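Local coordinates for mandelate racemase / muconate lactonizing enzyme family protein (Agrobacterium tumefaciens, PDB 4DXK), which probably works as a racemase or lyase of the enolase superfamily, on a substrate held at a metal site, although its own reaction is not established, at residues I245-L250 / I264-T269; W274-L279 / G286-D291. All blocks are in the same frame, centred on the assembly; numbering follows the deposited sequence.

Interaction 1. Residues I245-L250 / I264-T269; sequences IKMDSL and ISASET. With NA (sodium ion), chain C.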
loop_
_atom_site.group_PDB
_atom_site.type_symbol
_atom_site.label_atom_id
_atom_site.label_comp_id
_atom_site.label_asym_id
_atom_site.label_seq_id
_atom_site.Cartn_x
_atom_site.Cartn_y
_atom_site.Cartn_z
ATOM N N ILE A 245 -9.477 1.733 -22.815
ATOM C CA ILE A 245 -8.228 1.067 -23.160
ATOM C C ILE A 245 -8.513 -0.431 -23.240
ATOM O O ILE A 245 -9.599 -0.874 -22.882
ATOM C CB ILE A 245 -7.095 1.343 -22.130
ATOM C CG1 ILE A 245 -7.468 0.785 -20.747
ATOM C CG2 ILE A 245 -6.742 2.838 -22.064
ATOM C CD1 ILE A 245 -6.300 0.794 -19.763
ATOM N N LYS A 246 -7.549 -1.201 -23.716
ATOM C CA LYS A 246 -7.664 -2.655 -23.762
ATOM C C LYS A 246 -7.757 -3.186 -22.344
ATOM O O LYS A 246 -7.039 -2.735 -21.454
ATOM C CB LYS A 246 -6.438 -3.255 -24.451
ATOM C CG LYS A 246 -6.615 -4.696 -24.893
ATOM C CD LYS A 246 -7.435 -4.798 -26.155
ATOM C CE LYS A 246 -7.374 -6.207 -26.737
ATOM N NZ LYS A 246 -8.287 -6.292 -27.886
ATOM N N MET A 247 -8.632 -4.162 -22.126
ATOM C CA MET A 247 -8.883 -4.677 -20.781
ATOM C C MET A 247 -8.016 -5.892 -20.440
ATOM O O MET A 247 -8.511 -6.892 -19.909
ATOM C CB MET A 247 -10.378 -4.983 -20.632
ATOM C CG MET A 247 -11.239 -3.728 -20.739
ATOM S SD MET A 247 -11.104 -2.752 -19.238
ATOM C CE MET A 247 -11.753 -1.191 -19.780
ATOM N N ASP A 248 -6.723 -5.805 -20.739
ATOM C CA ASP A 248 -5.799 -6.931 -20.547
ATOM C C ASP A 248 -4.879 -6.877 -19.329
ATOM O O ASP A 248 -4.470 -7.915 -18.810
ATOM C CB ASP A 248 -4.986 -7.226 -21.806
ATOM C CG ASP A 248 -4.313 -6.011 -22.400
ATOM O OD1 ASP A 248 -4.349 -4.893 -21.831
ATOM O OD2 ASP A 248 -3.708 -6.220 -23.480
ATOM N N SER A 249 -4.471 -5.688 -18.909
ATOM C CA SER A 249 -3.829 -5.496 -17.603
ATOM C C SER A 249 -4.623 -4.402 -16.895
ATOM O O SER A 249 -4.412 -3.210 -17.130
ATOM C CB SER A 249 -2.360 -5.089 -17.752
ATOM O OG SER A 249 -1.528 -6.149 -18.196
ATOM N N LEU A 250 -5.574 -4.815 -16.060
ATOM C CA LEU A 250 -6.561 -3.900 -15.500
ATOM C C LEU A 250 -6.014 -2.844 -14.563
ATOM O O LEU A 250 -6.662 -1.815 -14.356
ATOM C CB LEU A 250 -7.688 -4.690 -14.827
ATOM C CG LEU A 250 -8.434 -5.625 -15.776
ATOM C CD1 LEU A 250 -9.366 -6.543 -15.006
ATOM C CD2 LEU A 250 -9.211 -4.848 -16.840
ATOM N N ILE A 264 -15.671 4.726 -15.496
ATOM C CA ILE A 264 -15.313 3.714 -16.470
ATOM C C ILE A 264 -16.438 2.700 -16.580
ATOM O O ILE A 264 -16.926 2.182 -15.567
ATOM C CB ILE A 264 -14.040 2.977 -16.024
ATOM C CG1 ILE A 264 -12.861 3.947 -15.956
ATOM C CG2 ILE A 264 -13.718 1.813 -16.955
ATOM C CD1 ILE A 264 -11.655 3.374 -15.244
ATOM N N SER A 265 -16.835 2.398 -17.804
ATOM C CA SER A 265 -17.720 1.289 -18.082
ATOM C C SER A 265 -16.849 0.148 -18.610
ATOM O O SER A 265 -16.161 0.300 -19.625
ATOM C CB SER A 265 -18.741 1.746 -19.121
ATOM O OG SER A 265 -19.479 0.699 -19.668
ATOM N N ALA A 266 -16.831 -0.973 -17.898
ATOM C CA ALA A 266 -15.941 -2.086 -18.214
ATOM C C ALA A 266 -16.555 -3.368 -17.668
ATOM O O ALA A 266 -17.087 -3.345 -16.552
ATOM C CB ALA A 266 -14.571 -1.864 -17.577
ATOM N N SER A 267 -16.528 -4.476 -18.416
ATOM C CA SER A 267 -16.254 -4.524 -19.853
ATOM C C SER A 267 -16.917 -5.763 -20.441
ATOM O O SER A 267 -16.722 -6.874 -19.934
ATOM C CB SER A 267 -14.761 -4.607 -20.165
ATOM O OG SER A 267 -14.567 -4.754 -21.570
ATOM N N GLU A 268 -17.636 -5.580 -21.544
ATOM C CA GLU A 268 -18.180 -6.691 -22.318
ATOM C C GLU A 268 -17.085 -7.660 -22.776
ATOM O O GLU A 268 -17.370 -8.813 -23.107
ATOM C CB GLU A 268 -18.935 -6.148 -23.536
ATOM C CG GLU A 268 -18.017 -5.484 -24.570
ATOM C CD GLU A 268 -18.745 -4.696 -25.644
ATOM O OE1 GLU A 268 -19.702 -3.978 -25.310
ATOM O OE2 GLU A 268 -18.346 -4.786 -26.830
ATOM N N THR A 269 -15.839 -7.197 -22.811
ATOM C CA THR A 269 -14.738 -8.047 -23.283
ATOM C C THR A 269 -14.153 -8.976 -22.222
ATOM O O THR A 269 -13.333 -9.829 -22.558
ATOM C CB THR A 269 -13.571 -7.231 -23.911
ATOM O OG1 THR A 269 -12.856 -6.516 -22.891
ATOM C CG2 THR A 269 -14.086 -6.251 -24.954
HETATM NA NA NA C . -19.366 -1.810 -26.122
HETATM O O HOH W 1 -10.753 -4.899 -24.110
HETATM O O HOH W 2 -19.041 -2.756 -28.256
HETATM O O HOH W 3 -17.050 -1.815 -25.901
#
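The hydroxyl OG of S267, against which M247 packs, is gripped from several sides. The backbone N of T269 donates to S267 OG at 3.0 Å with a fairly straight bond of 155°, which closes an ST turn. T269 OG1 lies 2.8 Å from S267 OG. D243 OD1 is a further hydrogen-bond partner of S267 OG. The bonds from T269 N and with D243 hold the turn that follows the cis peptide between A266 and S267. M247 lies alongside this turn, at the centre of an inverse gamma turn of its own. Its CG is 3.6 Å from S267 OG. The chain then bends (chi2 -75°), and CE reaches the methyl CB of A266 at 3.6 Å, with SD also near that methyl. A water links the two segments: it accepts from M247 N at 3.0 Å and sits 2.9 Å from T269 OG1. No direct hydrogen bond joins the segments. E268, next in the turn, faces the other way. Its OE1 binds the sodium ion at 2.3 Å, while OE2 accepts from a metal-bound water at 2.6 Å. OE2 is also bonded to Y71 OH of a second subunit. E216 and E242 complete the protein ligands, in the manner of the metal site of enolase-superfamily barrels. The contact lies at the C-terminal end of barrel strand 264-266, which is flanked by strands 240-242 and 287-290; segment 245-250 belongs to the loop before helix 253-259. That helix packs on M247 and I264 through L253, and helix 272-281 touches A266 through L279.

Interaction 2. Residues W274-L279 / G286-D291; sequences WAFRDL and GVVMLD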
loop_
_atom_site.group_PDB
_atom_site.type_symbol
_atom_site.label_atom_id
_atom_site.label_comp_id
_atom_site.label_asym_id
_atom_site.label_seq_id
_atom_site.Cartn_x
_atom_site.Cartn_y
_atom_site.Cartn_z
ATOM N N TRP A 274 -13.960 -14.098 -12.123
ATOM C CA TRP A 274 -12.585 -13.841 -11.715
ATOM C C TRP A 274 -12.013 -12.597 -12.393
ATOM O O TRP A 274 -11.268 -11.830 -11.767
ATOM C CB TRP A 274 -11.711 -15.094 -11.923
ATOM C CG TRP A 274 -12.110 -16.167 -10.947
ATOM C CD1 TRP A 274 -11.581 -16.377 -9.708
ATOM C CD2 TRP A 274 -13.176 -17.117 -11.094
ATOM N NE1 TRP A 274 -12.241 -17.401 -9.082
ATOM C CE2 TRP A 274 -13.229 -17.869 -9.906
ATOM C CE3 TRP A 274 -14.087 -17.410 -12.114
ATOM C CZ2 TRP A 274 -14.154 -18.901 -9.711
ATOM C CZ3 TRP A 274 -15.009 -18.430 -11.918
ATOM C CH2 TRP A 274 -15.029 -19.169 -10.727
ATOM N N ALA A 275 -12.370 -12.366 -13.651
ATOM C CA ALA A 275 -11.965 -11.125 -14.309
ATOM C C ALA A 275 -12.602 -9.915 -13.639
ATOM O O ALA A 275 -11.987 -8.854 -13.525
ATOM C CB ALA A 275 -12.308 -11.150 -15.799
ATOM N N PHE A 276 -13.842 -10.081 -13.192
ATOM C CA PHE A 276 -14.548 -8.987 -12.538
ATOM C C PHE A 276 -14.064 -8.753 -11.112
ATOM O O PHE A 276 -14.033 -7.609 -10.659
ATOM C CB PHE A 276 -16.068 -9.155 -12.671
ATOM C CG PHE A 276 -16.537 -8.882 -14.064
ATOM C CD1 PHE A 276 -16.867 -7.600 -14.452
ATOM C CD2 PHE A 276 -16.552 -9.887 -15.021
ATOM C CE1 PHE A 276 -17.252 -7.328 -15.761
ATOM C CE2 PHE A 276 -16.937 -9.617 -16.337
ATOM C CZ PHE A 276 -17.284 -8.342 -16.708
ATOM N N ARG A 277 -13.624 -9.808 -10.429
ATOM C CA ARG A 277 -12.888 -9.603 -9.181
ATOM C C ARG A 277 -11.657 -8.737 -9.433
ATOM O O ARG A 277 -11.401 -7.772 -8.709
ATOM C CB ARG A 277 -12.463 -10.938 -8.568
ATOM C CG ARG A 277 -11.343 -10.807 -7.528
ATOM C CD ARG A 277 -10.992 -12.145 -6.887
ATOM N NE ARG A 277 -9.717 -12.055 -6.170
ATOM C CZ ARG A 277 -8.915 -13.079 -5.894
ATOM N NH1 ARG A 277 -9.246 -14.312 -6.225
ATOM N NH2 ARG A 277 -7.763 -12.852 -5.277
ATOM N N ASP A 278 -10.891 -9.083 -10.462
ATOM C CA ASP A 278 -9.695 -8.319 -10.791
ATOM C C ASP A 278 -10.057 -6.854 -11.065
ATOM O O ASP A 278 -9.359 -5.938 -10.625
ATOM C CB ASP A 278 -8.987 -8.919 -12.019
ATOM C CG ASP A 278 -8.332 -10.271 -11.742
ATOM O OD1 ASP A 278 -8.252 -10.710 -10.574
ATOM O OD2 ASP A 278 -7.876 -10.884 -12.733
ATOM N N LEU A 279 -11.148 -6.621 -11.792
ATOM C CA LEU A 279 -11.584 -5.266 -12.087
ATOM C C LEU A 279 -11.943 -4.523 -10.804
ATOM O O LEU A 279 -11.512 -3.390 -10.574
ATOM C CB LEU A 279 -12.775 -5.298 -13.043
ATOM C CG LEU A 279 -13.438 -3.964 -13.364
ATOM C CD1 LEU A 279 -12.478 -3.051 -14.102
ATOM C CD2 LEU A 279 -14.714 -4.180 -14.146
ATOM N N GLY A 286 -16.343 1.107 -12.337
ATOM C CA GLY A 286 -17.483 2.010 -12.392
ATOM C C GLY A 286 -18.734 1.231 -12.745
ATOM O O GLY A 286 -19.225 0.414 -11.958
ATOM N N VAL A 287 -19.272 1.487 -13.930
ATOM C CA VAL A 287 -20.390 0.700 -14.420
ATOM C C VAL A 287 -19.843 -0.652 -14.854
ATOM O O VAL A 287 -18.920 -0.722 -15.679
ATOM C CB VAL A 287 -21.093 1.377 -15.594
ATOM C CG1 VAL A 287 -22.274 0.538 -16.046
ATOM C CG2 VAL A 287 -21.550 2.779 -15.195
ATOM N N VAL A 288 -20.377 -1.722 -14.272
ATOM C CA VAL A 288 -19.911 -3.067 -14.570
ATOM C C VAL A 288 -20.684 -3.582 -15.775
ATOM O O VAL A 288 -21.893 -3.842 -15.711
ATOM C CB VAL A 288 -20.034 -3.987 -13.343
ATOM C CG1 VAL A 288 -19.697 -5.434 -13.707
ATOM C CG2 VAL A 288 -19.132 -3.476 -12.211
ATOM N N MET A 289 -19.969 -3.702 -16.891
ATOM C CA MET A 289 -20.540 -4.158 -18.153
ATOM C C MET A 289 -20.162 -5.598 -18.358
ATOM O O MET A 289 -19.067 -6.025 -17.998
ATOM C CB MET A 289 -19.972 -3.370 -19.324
ATOM C CG MET A 289 -19.813 -1.933 -19.045
ATOM S SD MET A 289 -21.357 -1.017 -18.966
ATOM C CE MET A 289 -21.988 -1.236 -20.635
ATOM N N LEU A 290 -21.070 -6.347 -18.960
ATOM C CA LEU A 290 -20.779 -7.728 -19.308
ATOM C C LEU A 290 -21.644 -8.084 -20.505
ATOM O O LEU A 290 -22.638 -7.405 -20.774
ATOM C CB LEU A 290 -21.056 -8.657 -18.124
ATOM C CG LEU A 290 -22.450 -8.659 -17.496
ATOM C CD1 LEU A 290 -23.440 -9.497 -18.288
ATOM C CD2 LEU A 290 -22.380 -9.172 -16.067
ATOM N N ASP A 291 -21.264 -9.136 -21.219
ATOM C CA ASP A 291 -22.112 -9.727 -22.235
ATOM C C ASP A 291 -22.302 -11.175 -21.831
ATOM O O ASP A 291 -21.325 -11.921 -21.709
ATOM C CB ASP A 291 -21.445 -9.602 -23.612
ATOM C CG ASP A 291 -22.286 -10.183 -24.731
ATOM O OD1 ASP A 291 -22.660 -11.371 -24.617
ATOM O OD2 ASP A 291 -22.587 -9.461 -25.711
#
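F276 reaches from helix 272-281 to the strand at V288, M289 and L290. Its CB points at the strand, and CG stands anti to the carbonyl carbon (chi1 -72°). This aims the ring from the helix onto the sheet; the local axes come within 10.8 Å and run nearly antiparallel at 158°. CD1 is the first ring atom to touch, meeting the methyl CG1 of V288 at 3.6 Å. CE1 comes next. It lies 3.7 Å from the same V288 CG1 and 3.2 Å from the carbonyl oxygen O of M289. CZ, at the tip, shares that oxygen: M289 O is 3.2 Å from it as well. The oxygen therefore sits at the ring edge, near the ring plane, facing the bond between CE1 and CZ. CZ also has CB of L290 at 4.0 Å, and the two side chains cross at about a right angle. V288 and L290, two residues apart, meet the ring on the helix side of the strand, with the M289 carbonyl between them. I304 of helix 297-310 and L270 pack on the same phenylalanine, so the ring is buried between the barrel strand and two outer helices. This is the helix-to-strand packing of a beta-alpha-beta unit in a TIM-type barrel. No hydrogen bond crosses the contact. Its chemistry is apolar packing plus the slightly positive C-H edge of an aromatic ring set against a carbonyl oxygen, which probably adds a weak electrostatic attraction.

Overall arrangement
Interactions 1 and 2 follow one another along the chain, with centres about 8 Å apart, and share one parallel barrel sheet. Strands 264-266 and 287-290 are neighbours in it: A266 O is 2.9 Å from M289 N, and A266 N is 3.1 Å from V287 O, both probable hydrogen bonds. L279 CD2 packs 3.5 Å from A266 O, so the helix of interaction 2 also leans on the strand of interaction 1. Interaction 1 carries the metal ligand E268. Interaction 2 lies on the outer, helix side of the barrel, but the M289 side chain turns from its strand to about 6 Å from the sodium ion. A second subunit touches both.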